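PDB 3CT8: putative glyoxalase from Bacillus halodurans C-125, which binds zinc and is probably a glyoxalase-like metalloenzyme of the vicinal oxygen chelate superfamily, of unestablished substrate. Local coordinates for residues A130-D135 against K140-A145; W38-G43 against K108-P113. All coordinates share one frame; numbering follows the deposited sequence.

Contact 1: A130-D135 against K140-A145; sequences AVFCED and KVEIVA. With ZN (zinc ion), chain B.
Phe132 and Glu142 stand side by side on neighbouring antiparallel strands, a non-hydrogen-bonded pair whose side chains rise from the same sheet face. With CG anti to the backbone N (chi1 178°) and the chain extended beyond it, Glu142 runs along the ring. Its CG lies over one face of Phe132, 3.9 Å from the ring centroid, a CH-pi contact. The carboxylate is turned 40° against the ring plane, and its OE1 comes to 3.1 Å from Phe132 CE2 while binding the zinc ion at 2.1 Å. Glu142 OE2 stays 3.3 Å from the zinc ion, so it is not a ligand; a hydrogen bond from His128 NE2 holds this second oxygen. On the same face Ala130 CB meets Val144 CB, and Lys140 NZ hydrogen-bonds Tyr116 OH.

The other face is apolar. Val131 CG1 touches Ile143 CD1 at 4.0 Å, and Cys133 SG, set between its backbone N and carbonyl carbon (chi1 69°), packs on Val141 CB at 3.7 Å. Helices 31-44 and 97-110 cover this layer. Between the faces, Val131 pairs with Ile143 and Cys133 with Val141, each through two backbone hydrogen bonds; Cys133 N to Val141 O is the shortest at 2.7 Å. Just after the strand, Asp135 OD1 accepts hydrogen bonds from the backbone N of Asn137 and Ile139 in the connecting turn.

His89 of the same chain and His23 of the second subunit also bind this zinc ion, so the site straddles the dimer interface. Monodentate binding through OE1, with OE2 held by His128 and a ring alongside, probably limits rotation of the carboxylate.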
loop_
_atom_site.group_PDB
_atom_site.type_symbol
_atom_site.label_atom_id
_atom_site.label_comp_id
_atom_site.label_asym_id
_atom_site.label_seq_id
_atom_site.Cartn_x
_atom_site.Cartn_y
_atom_site.Cartn_z
ATOM N N ALA A 130 1.914 -18.787 4.645
ATOM C CA ALA A 130 2.302 -17.825 3.594
ATOM C C ALA A 130 3.720 -17.872 3.052
ATOM O O ALA A 130 4.645 -18.439 3.643
ATOM C CB ALA A 130 2.065 -16.423 4.106
ATOM N N VAL A 131 3.853 -17.282 1.870
ATOM C CA VAL A 131 5.167 -17.138 1.232
ATOM C C VAL A 131 5.512 -15.686 1.244
ATOM O O VAL A 131 4.681 -14.820 0.962
ATOM C CB VAL A 131 5.276 -17.668 -0.227
ATOM C CG1 VAL A 131 4.216 -17.076 -1.193
ATOM C CG2 VAL A 131 6.706 -17.441 -0.764
ATOM N N PHE A 132 6.740 -15.426 1.635
ATOM C CA PHE A 132 7.306 -14.104 1.671
ATOM C C PHE A 132 8.423 -14.063 0.633
ATOM O O PHE A 132 9.290 -14.969 0.556
ATOM C CB PHE A 132 7.852 -13.775 3.052
ATOM C CG PHE A 132 6.796 -13.613 4.126
ATOM C CD1 PHE A 132 6.364 -14.675 4.880
ATOM C CD2 PHE A 132 6.287 -12.364 4.421
ATOM C CE1 PHE A 132 5.396 -14.506 5.877
ATOM C CE2 PHE A 132 5.335 -12.207 5.420
ATOM C CZ PHE A 132 4.912 -13.289 6.148
ATOM N N CYS A 133 8.399 -12.997 -0.169
ATOM C CA CYS A 133 9.391 -12.825 -1.235
ATOM C C CYS A 133 9.725 -11.359 -1.469
ATOM O O CYS A 133 9.229 -10.459 -0.773
ATOM C CB CYS A 133 8.897 -13.452 -2.542
ATOM S SG CYS A 133 7.473 -12.604 -3.344
ATOM N N GLU A 134 10.560 -11.120 -2.462
ATOM C CA GLU A 134 10.974 -9.750 -2.777
ATOM C C GLU A 134 10.758 -9.404 -4.227
ATOM O O GLU A 134 11.062 -10.198 -5.114
ATOM C CB GLU A 134 12.463 -9.499 -2.473
ATOM C CG GLU A 134 12.878 -9.403 -1.015
ATOM C CD GLU A 134 14.398 -9.150 -0.854
ATOM O OE1 GLU A 134 15.161 -9.585 -1.722
ATOM O OE2 GLU A 134 14.831 -8.548 0.149
ATOM N N ASP A 135 10.262 -8.196 -4.457
ATOM C CA ASP A 135 10.069 -7.745 -5.822
ATOM C C ASP A 135 11.475 -7.242 -6.234
ATOM O O ASP A 135 12.402 -7.256 -5.410
ATOM C CB ASP A 135 8.958 -6.691 -5.974
ATOM C CG ASP A 135 9.411 -5.287 -5.661
ATOM O OD1 ASP A 135 10.456 -5.081 -5.011
ATOM O OD2 ASP A 135 8.689 -4.368 -6.106
ATOM N N LYS A 140 9.140 -6.106 0.092
ATOM C CA LYS A 140 8.677 -7.405 0.605
ATOM C C LYS A 140 7.221 -7.637 0.183
ATOM O O LYS A 140 6.370 -6.735 0.266
ATOM C CB LYS A 140 8.883 -7.532 2.138
ATOM C CG LYS A 140 8.495 -8.903 2.699
ATOM C CD LYS A 140 8.950 -9.129 4.127
ATOM C CE LYS A 140 8.252 -8.288 5.163
ATOM N NZ LYS A 140 8.737 -8.560 6.597
ATOM N N VAL A 141 6.984 -8.846 -0.327
ATOM C CA VAL A 141 5.706 -9.273 -0.836
ATOM C C VAL A 141 5.315 -10.598 -0.218
ATOM O O VAL A 141 6.104 -11.538 -0.174
ATOM C CB VAL A 141 5.735 -9.443 -2.373
ATOM C CG1 VAL A 141 4.338 -9.758 -2.880
ATOM C CG2 VAL A 141 6.209 -8.192 -3.050
ATOM N N GLU A 142 4.072 -10.624 0.244
ATOM C CA GLU A 142 3.446 -11.773 0.919
ATOM C C GLU A 142 2.115 -12.208 0.308
ATOM O O GLU A 142 1.273 -11.392 -0.093
ATOM C CB GLU A 142 3.218 -11.391 2.402
ATOM C CG GLU A 142 2.530 -12.404 3.306
ATOM C CD GLU A 142 2.204 -11.767 4.667
ATOM O OE1 GLU A 142 2.759 -10.655 4.910
ATOM O OE2 GLU A 142 1.405 -12.316 5.468
ATOM N N ILE A 143 1.965 -13.523 0.218
ATOM C CA ILE A 143 0.707 -14.164 -0.272
ATOM C C ILE A 143 0.302 -15.121 0.861
ATOM O O ILE A 143 1.029 -16.047 1.208
ATOM C CB ILE A 143 0.790 -14.820 -1.676
ATOM C CG1 ILE A 143 1.268 -13.805 -2.707
ATOM C CG2 ILE A 143 -0.547 -15.331 -2.092
ATOM C CD1 ILE A 143 2.776 -13.626 -2.672
ATOM N N VAL A 144 -0.894 -14.902 1.386
ATOM C CA VAL A 144 -1.356 -15.702 2.526
ATOM C C VAL A 144 -2.621 -16.522 2.292
ATOM O O VAL A 144 -3.635 -16.069 1.714
ATOM C CB VAL A 144 -1.424 -14.847 3.832
ATOM C CG1 VAL A 144 -2.033 -13.474 3.577
ATOM C CG2 VAL A 144 -2.142 -15.587 4.947
ATOM N N ALA A 145 -2.509 -17.758 2.760
ATOM C CA ALA A 145 -3.583 -18.729 2.645
ATOM C C ALA A 145 -4.659 -18.434 3.699
ATOM O O ALA A 145 -4.386 -17.918 4.794
ATOM C CB ALA A 145 -3.043 -20.190 2.840
HETATM ZN ZN ZN B . 2.397 -9.340 6.538
#

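Contact 2: W38-G43 against K108-P113; sequences WDWLLG and KERGDP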
loop_
_atom_site.group_PDB
_atom_site.type_symbol
_atom_site.label_atom_id
_atom_site.label_comp_id
_atom_site.label_asym_id
_atom_site.label_seq_id
_atom_site.Cartn_x
_atom_site.Cartn_y
_atom_site.Cartn_z
ATOM N N TRP A 38 5.631 -7.956 -11.516
ATOM C CA TRP A 38 4.228 -7.660 -11.202
ATOM C C TRP A 38 3.269 -8.196 -12.227
ATOM O O TRP A 38 2.193 -8.616 -11.900
ATOM C CB TRP A 38 4.032 -6.169 -10.926
ATOM C CG TRP A 38 4.750 -5.788 -9.671
ATOM C CD1 TRP A 38 5.964 -5.154 -9.560
ATOM C CD2 TRP A 38 4.355 -6.143 -8.341
ATOM N NE1 TRP A 38 6.298 -5.014 -8.226
ATOM C CE2 TRP A 38 5.322 -5.610 -7.459
ATOM C CE3 TRP A 38 3.232 -6.786 -7.806
ATOM C CZ2 TRP A 38 5.219 -5.750 -6.054
ATOM C CZ3 TRP A 38 3.123 -6.922 -6.415
ATOM C CH2 TRP A 38 4.120 -6.434 -5.552
ATOM N N ASP A 39 3.656 -8.191 -13.482
ATOM C CA ASP A 39 2.759 -8.736 -14.491
ATOM C C ASP A 39 2.503 -10.197 -14.134
ATOM O O ASP A 39 1.368 -10.716 -14.244
ATOM C CB ASP A 39 3.351 -8.698 -15.901
ATOM C CG ASP A 39 3.206 -7.349 -16.603
ATOM O OD1 ASP A 39 2.615 -6.379 -16.067
ATOM O OD2 ASP A 39 3.682 -7.302 -17.765
ATOM N N TRP A 40 3.594 -10.848 -13.711
ATOM C CA TRP A 40 3.562 -12.269 -13.385
ATOM C C TRP A 40 2.741 -12.548 -12.148
ATOM O O TRP A 40 1.770 -13.326 -12.159
ATOM C CB TRP A 40 4.974 -12.914 -13.280
ATOM C CG TRP A 40 4.833 -14.253 -12.643
ATOM C CD1 TRP A 40 4.335 -15.375 -13.213
ATOM C CD2 TRP A 40 5.069 -14.576 -11.257
ATOM N NE1 TRP A 40 4.260 -16.394 -12.281
ATOM C CE2 TRP A 40 4.711 -15.925 -11.075
ATOM C CE3 TRP A 40 5.547 -13.854 -10.160
ATOM C CZ2 TRP A 40 4.826 -16.561 -9.854
ATOM C CZ3 TRP A 40 5.667 -14.488 -8.956
ATOM C CH2 TRP A 40 5.311 -15.836 -8.814
ATOM N N LEU A 41 3.081 -11.851 -11.080
ATOM C CA LEU A 41 2.381 -12.080 -9.812
ATOM C C LEU A 41 0.911 -11.696 -9.852
ATOM O O LEU A 41 0.037 -12.462 -9.455
ATOM C CB LEU A 41 3.066 -11.368 -8.655
ATOM C CG LEU A 41 2.444 -11.770 -7.311
ATOM C CD1 LEU A 41 2.561 -13.303 -7.033
ATOM C CD2 LEU A 41 3.070 -10.934 -6.172
ATOM N N LEU A 42 0.663 -10.485 -10.310
ATOM C CA LEU A 42 -0.689 -9.934 -10.375
ATOM C C LEU A 42 -1.447 -10.744 -11.392
ATOM O O LEU A 42 -2.641 -10.930 -11.301
ATOM C CB LEU A 42 -0.686 -8.436 -10.704
ATOM C CG LEU A 42 0.052 -7.564 -9.659
ATOM C CD1 LEU A 42 -0.081 -6.037 -9.939
ATOM C CD2 LEU A 42 -0.461 -7.904 -8.207
ATOM N N GLY A 43 -0.687 -11.312 -12.316
ATOM C CA GLY A 43 -1.234 -12.160 -13.364
ATOM C C GLY A 43 -1.718 -13.422 -12.675
ATOM O O GLY A 43 -2.856 -13.831 -12.811
ATOM N N LYS A 108 10.716 -19.861 -6.936
ATOM C CA LYS A 108 12.037 -20.498 -6.977
ATOM C C LYS A 108 12.537 -20.674 -8.396
ATOM O O LYS A 108 13.675 -20.381 -8.687
ATOM C CB LYS A 108 12.099 -21.838 -6.222
ATOM C CG LYS A 108 11.833 -21.716 -4.725
ATOM C CD LYS A 108 12.146 -22.982 -3.942
ATOM C CE LYS A 108 13.645 -23.175 -3.838
ATOM N NZ LYS A 108 14.015 -24.303 -2.924
ATOM N N GLU A 109 11.657 -21.081 -9.293
ATOM C CA GLU A 109 12.039 -21.311 -10.697
ATOM C C GLU A 109 12.501 -20.045 -11.400
ATOM O O GLU A 109 13.519 -20.042 -12.087
ATOM C CB GLU A 109 10.889 -21.901 -11.529
ATOM C CG GLU A 109 10.420 -23.282 -11.176
ATOM C CD GLU A 109 9.300 -23.735 -12.099
ATOM O OE1 GLU A 109 8.580 -22.868 -12.663
ATOM O OE2 GLU A 109 9.137 -24.963 -12.257
ATOM N N ARG A 110 11.715 -18.986 -11.267
ATOM C CA ARG A 110 12.046 -17.701 -11.922
ATOM C C ARG A 110 13.136 -16.944 -11.179
ATOM O O ARG A 110 13.625 -15.907 -11.632
ATOM C CB ARG A 110 10.813 -16.839 -12.228
ATOM C CG ARG A 110 9.840 -16.532 -11.120
ATOM C CD ARG A 110 8.772 -15.614 -11.699
ATOM N NE ARG A 110 9.302 -14.269 -11.916
ATOM C CZ ARG A 110 8.844 -13.417 -12.820
ATOM N NH1 ARG A 110 7.931 -13.813 -13.687
ATOM N NH2 ARG A 110 9.387 -12.213 -12.925
ATOM N N GLY A 111 13.539 -17.514 -10.052
ATOM C CA GLY A 111 14.614 -16.951 -9.219
ATOM C C GLY A 111 14.289 -15.766 -8.323
ATOM O O GLY A 111 15.176 -15.171 -7.739
ATOM N N ASP A 112 13.025 -15.400 -8.215
ATOM C CA ASP A 112 12.671 -14.280 -7.330
ATOM C C ASP A 112 13.070 -14.669 -5.891
ATOM O O ASP A 112 12.837 -15.804 -5.466
ATOM C CB ASP A 112 11.180 -13.944 -7.395
ATOM C CG ASP A 112 10.748 -13.467 -8.765
ATOM O OD1 ASP A 112 11.437 -12.620 -9.370
ATOM O OD2 ASP A 112 9.694 -13.922 -9.209
ATOM N N PRO A 113 13.655 -13.725 -5.127
ATOM C CA PRO A 113 14.070 -14.067 -3.752
ATOM C C PRO A 113 12.955 -14.444 -2.776
ATOM O O PRO A 113 12.001 -13.679 -2.589
ATOM C CB PRO A 113 14.784 -12.789 -3.275
ATOM C CG PRO A 113 15.182 -12.070 -4.542
ATOM C CD PRO A 113 14.066 -12.356 -5.506
#
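Arg110 reaches across to Trp40 and lays its side chain along the indole, the two running past each other in opposite directions. The aliphatic part makes the ring contact: CD sits over the face of the six-membered ring, 4.0 Å from its centroid and only 15° off the normal, a CH-pi interaction. Farther out, the guanidinium is inclined 27° to the indole plane and moves toward the root of the tryptophan, where Arg110 NH1 comes to 3.1 Å from Trp40 CB and 3.3 Å from Trp40 CG. A bend at chi3 (-73°) swings NE and the guanidinium from CD, over the ring, toward Trp40 CB.

Asp112 pairs with the arginine from its own segment. Its OD2 forms a salt bridge with Arg110 NE at 2.8 Å, although the hydrogen bond within it is bent and weak. The same oxygen, Asp112 OD2, lies 4.1 Å from Trp40 CZ3. Between the two partners Gly111, with positive phi, ends the helix in a Schellman motif, and the chain turns so that Asp112 lies beside Arg110.

This surface patch joins helix 31-44 to the C-terminal end of helix 97-110. Trp40 also packs on Leu103, Lys106 and Leu107 of the latter helix, while Trp38 and Leu41 touch Val141 of strand 140-144.

Contact 2 joins the two helices that pack on the apolar face of the hairpin in contact 1; the centres lie about 11 Å apart. Along the chain, helix 31-44 and helix 97-110 come first, and strands 130-134 and 140-144 follow. Two probable hydrogen bonds join the contacts: Glu134 N to Pro113 O at 2.9 Å, and Trp38 NE1 to Asp135 OD2 at 3.3 Å. Val141 CG2 also packs on Trp38 CH2 at 3.7 Å. Strand 140-144, central in its three-stranded sheet, thus carries the zinc ligand Glu142 on one face and meets helix 31-44 on the other, away from the metal.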